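PDB 4TME: ethanolamine utilization protein EutL from Clostridium perfringens E str. JGS1987, which forms part of the shell of the ethanolamine-utilising bacterial microcompartment and binds ethanolamine, which probably controls the opening of its transport pore. Local coordinates for residues C[47-52]-C[126-131]. Numbering follows the deposited sequence.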
ATOM      1  N   THR C  47     -10.103 -15.881   4.581  1.00 20.58           N
ATOM      2  CA  THR C  47      -9.662 -16.659   3.431  1.00 21.02           C
ATOM      3  C   THR C  47      -8.365 -17.403   3.711  1.00 20.56           C
ATOM      4  O   THR C  47      -8.221 -18.557   3.335  1.00 20.18           O
ATOM      5  CB  THR C  47      -9.525 -15.760   2.197  1.00 21.17           C
ATOM      6  OG1 THR C  47     -10.820 -15.224   1.912  1.00 22.10           O
ATOM      7  CG2 THR C  47      -9.042 -16.543   0.968  1.00 21.52           C
ATOM      8  N   TYR C  48      -7.424 -16.774   4.408  1.00 19.96           N
ATOM      9  CA  TYR C  48      -6.176 -17.460   4.752  1.00 20.01           C
ATOM     10  C   TYR C  48      -6.444 -18.681   5.646  1.00 20.09           C
ATOM     11  O   TYR C  48      -5.797 -19.741   5.506  1.00 21.41           O
ATOM     12  CB  TYR C  48      -5.217 -16.491   5.463  1.00 20.61           C
ATOM     13  CG  TYR C  48      -4.749 -15.347   4.579  1.00 20.93           C
ATOM     14  CD1 TYR C  48      -4.479 -15.546   3.225  1.00 20.79           C
ATOM     15  CD2 TYR C  48      -4.638 -14.067   5.086  1.00 20.69           C
ATOM     16  CE1 TYR C  48      -4.068 -14.478   2.409  1.00 22.26           C
ATOM     17  CE2 TYR C  48      -4.223 -12.999   4.293  1.00 20.91           C
ATOM     18  CZ  TYR C  48      -3.925 -13.224   2.951  1.00 22.44           C
ATOM     19  OH  TYR C  48      -3.502 -12.189   2.139  1.00 24.21           O
ATOM     20  N   THR C  49      -7.394 -18.536   6.571  1.00 19.63           N
ATOM     21  CA  THR C  49      -7.762 -19.635   7.451  1.00 20.60           C
ATOM     22  C   THR C  49      -8.419 -20.753   6.627  1.00 20.94           C
ATOM     23  O   THR C  49      -8.191 -21.954   6.881  1.00 22.70           O
ATOM     24  CB  THR C  49      -8.723 -19.162   8.579  1.00 24.15           C
ATOM     25  OG1 THR C  49      -8.131 -18.053   9.265  1.00 24.98           O
ATOM     26  CG2 THR C  49      -8.987 -20.261   9.600  1.00 24.97           C
ATOM     27  N   ALA C  50      -9.253 -20.353   5.665  1.00 20.82           N
ATOM     28  CA  ALA C  50      -9.926 -21.312   4.784  1.00 21.63           C
ATOM     29  C   ALA C  50      -8.954 -22.077   3.889  1.00 21.61           C
ATOM     30  O   ALA C  50      -9.136 -23.287   3.654  1.00 23.62           O
ATOM     31  CB  ALA C  50     -10.957 -20.598   3.949  1.00 22.16           C
ATOM     32  N   LEU C  51      -7.948 -21.383   3.362  1.00 20.90           N
ATOM     33  CA  LEU C  51      -6.919 -22.018   2.541  1.00 21.30           C
ATOM     34  C   LEU C  51      -6.123 -23.034   3.357  1.00 22.90           C
ATOM     35  O   LEU C  51      -5.758 -24.105   2.866  1.00 23.68           O
ATOM     36  CB  LEU C  51      -5.973 -20.956   1.958  1.00 21.37           C
ATOM     37  CG  LEU C  51      -6.614 -20.066   0.882  1.00 22.11           C
ATOM     38  CD1 LEU C  51      -5.759 -18.814   0.649  1.00 23.25           C
ATOM     39  CD2 LEU C  51      -6.815 -20.858  -0.406  1.00 23.05           C
ATOM     40  N   ASP C  52      -5.845 -22.709   4.613  1.00 22.27           N
ATOM     41  CA  ASP C  52      -5.217 -23.679   5.498  1.00 23.15           C
ATOM     42  C   ASP C  52      -6.104 -24.911   5.688  1.00 25.12           C
ATOM     43  O   ASP C  52      -5.632 -26.050   5.648  1.00 25.17           O
ATOM     44  CB  ASP C  52      -4.885 -23.023   6.847  1.00 24.10           C
ATOM     45  CG  ASP C  52      -4.097 -23.947   7.746  1.00 25.21           C
ATOM     46  OD1 ASP C  52      -2.972 -24.306   7.347  1.00 25.85           O
ATOM     47  OD2 ASP C  52      -4.577 -24.298   8.843  1.00 26.03           O
ATOM     48  N   GLN C 126      -9.650 -15.980  16.185  1.00 26.26           N
ATOM     49  CA  GLN C 126     -10.019 -17.310  15.720  1.00 28.03           C
ATOM     50  C   GLN C 126      -9.065 -18.321  16.317  1.00 28.05           C
ATOM     51  O   GLN C 126      -7.847 -18.207  16.179  1.00 27.88           O
ATOM     52  CB  GLN C 126      -9.984 -17.361  14.192  1.00 29.30           C
ATOM     53  CG  GLN C 126     -10.290 -18.732  13.567  1.00 33.55           C
ATOM     54  CD  GLN C 126     -11.747 -19.148  13.679  1.00 39.28           C
ATOM     55  OE1 GLN C 126     -12.624 -18.348  14.018  1.00 39.45           O
ATOM     56  NE2 GLN C 126     -12.011 -20.421  13.400  1.00 43.33           N
ATOM     57  N   CYS C 127      -9.623 -19.314  16.990  1.00 28.70           N
ATOM     58  CA  CYS C 127      -8.822 -20.397  17.494  1.00 32.94           C
ATOM     59  C   CYS C 127      -8.770 -21.452  16.394  1.00 32.49           C
ATOM     60  O   CYS C 127      -9.792 -22.039  16.051  1.00 34.90           O
ATOM     61  CB  CYS C 127      -9.413 -20.955  18.780  1.00 39.01           C
ATOM     62  SG  CYS C 127      -8.380 -22.227  19.529  1.00 46.45           S
ATOM     63  N   VAL C 128      -7.596 -21.639  15.815  1.00 29.56           N
ATOM     64  CA  VAL C 128      -7.369 -22.681  14.816  1.00 29.33           C
ATOM     65  C   VAL C 128      -6.924 -23.889  15.619  1.00 31.21           C
ATOM     66  O   VAL C 128      -5.784 -23.959  16.068  1.00 31.77           O
ATOM     67  CB  VAL C 128      -6.319 -22.274  13.774  1.00 29.50           C
ATOM     68  CG1 VAL C 128      -6.071 -23.407  12.768  1.00 31.38           C
ATOM     69  CG2 VAL C 128      -6.730 -20.995  13.059  1.00 28.80           C
ATOM     70  N   SER C 129      -7.828 -24.828  15.845  1.00 31.86           N
ATOM     71  CA  SER C 129      -7.531 -25.873  16.810  1.00 34.11           C
ATOM     72  C   SER C 129      -6.588 -26.924  16.218  1.00 31.99           C
ATOM     73  O   SER C 129      -5.889 -27.605  16.964  1.00 33.68           O
ATOM     74  CB  SER C 129      -8.820 -26.516  17.314  1.00 39.57           C
ATOM     75  OG  SER C 129      -9.487 -27.164  16.262  1.00 43.92           O
ATOM     76  N   ARG C 130      -6.539 -27.011  14.885  1.00 30.35           N
ATOM     77  CA  ARG C 130      -5.674 -27.974  14.214  1.00 30.85           C
ATOM     78  C   ARG C 130      -5.131 -27.412  12.895  1.00 30.22           C
ATOM     79  O   ARG C 130      -5.801 -27.480  11.850  1.00 30.37           O
ATOM     80  CB  ARG C 130      -6.461 -29.260  13.985  1.00 34.42           C
ATOM     81  CG  ARG C 130      -5.645 -30.433  13.501  1.00 39.54           C
ATOM     82  CD  ARG C 130      -6.527 -31.676  13.381  1.00 45.61           C
ATOM     83  NE  ARG C 130      -5.730 -32.873  13.145  1.00 50.82           N
ATOM     84  CZ  ARG C 130      -6.230 -34.099  13.031  1.00 54.83           C
ATOM     85  NH1 ARG C 130      -7.540 -34.305  13.116  1.00 53.99           N
ATOM     86  NH2 ARG C 130      -5.417 -35.121  12.822  1.00 58.65           N
ATOM     87  N   THR C 131      -3.921 -26.858  12.922  1.00 28.94           N
ATOM     88  CA  THR C 131      -3.379 -26.207  11.725  1.00 27.00           C
ATOM     89  C   THR C 131      -3.121 -27.223  10.601  1.00 26.53           C
ATOM     90  O   THR C 131      -2.782 -28.375  10.860  1.00 28.55           O
ATOM     91  CB  THR C 131      -2.055 -25.471  11.983  1.00 27.81           C
ATOM     92  OG1 THR C 131      -1.132 -26.339  12.647  1.00 28.90           O
ATOM     93  CG2 THR C 131      -2.273 -24.196  12.821  1.00 29.55           C
TER
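The Asp52 carboxylate meets residues 126-131 through its oxygen edge at OD2: Thr131 CA lies 3.7 Å from Asp52 OD2, close to the carboxylate plane, while Val128 CG1 comes to the same Asp52 OD2 from off that plane, at 4.3 Å. On the helix side of Gln126 the aliphatic stem makes the contact, Gln126 CG standing 4.4 Å from Thr49 CG2. With CG anti to the backbone N (chi1 -174°), Asp52 reaches from the helix toward the turn after the strand, where Gly132 N, just before helix 133-139, bonds to OD2 and Leu135 N, in its first turn, to OD1, two amides that probably stabilise the buried negative charge. Helix 44-57, packed on the four-stranded sheet, here meets strand 122-128 of the six-stranded sheet, consistent with a tandem BMC-domain fold; the two segments run nearly parallel (15°), their axes 11.2 Å apart. Thr49 and Val128 lie side by side, pointing opposite ways, with Thr49 CG2 and Val128 CG2 4.2 Å apart. Thr49 OG1, beside the backbone N (chi1 -54°), is bonded to Tyr124 OH from the same strand and to the O of Asp45, a residue lining the ethanolamine pockets, which leaves the methyl toward Val128, with a bound ethanolamine about 9 Å from the Thr49 side chain. Thr131 OG1 bonds to the O of Glu145, just before strand 146-152, the antiparallel neighbour of strand 122-128 in the sheet.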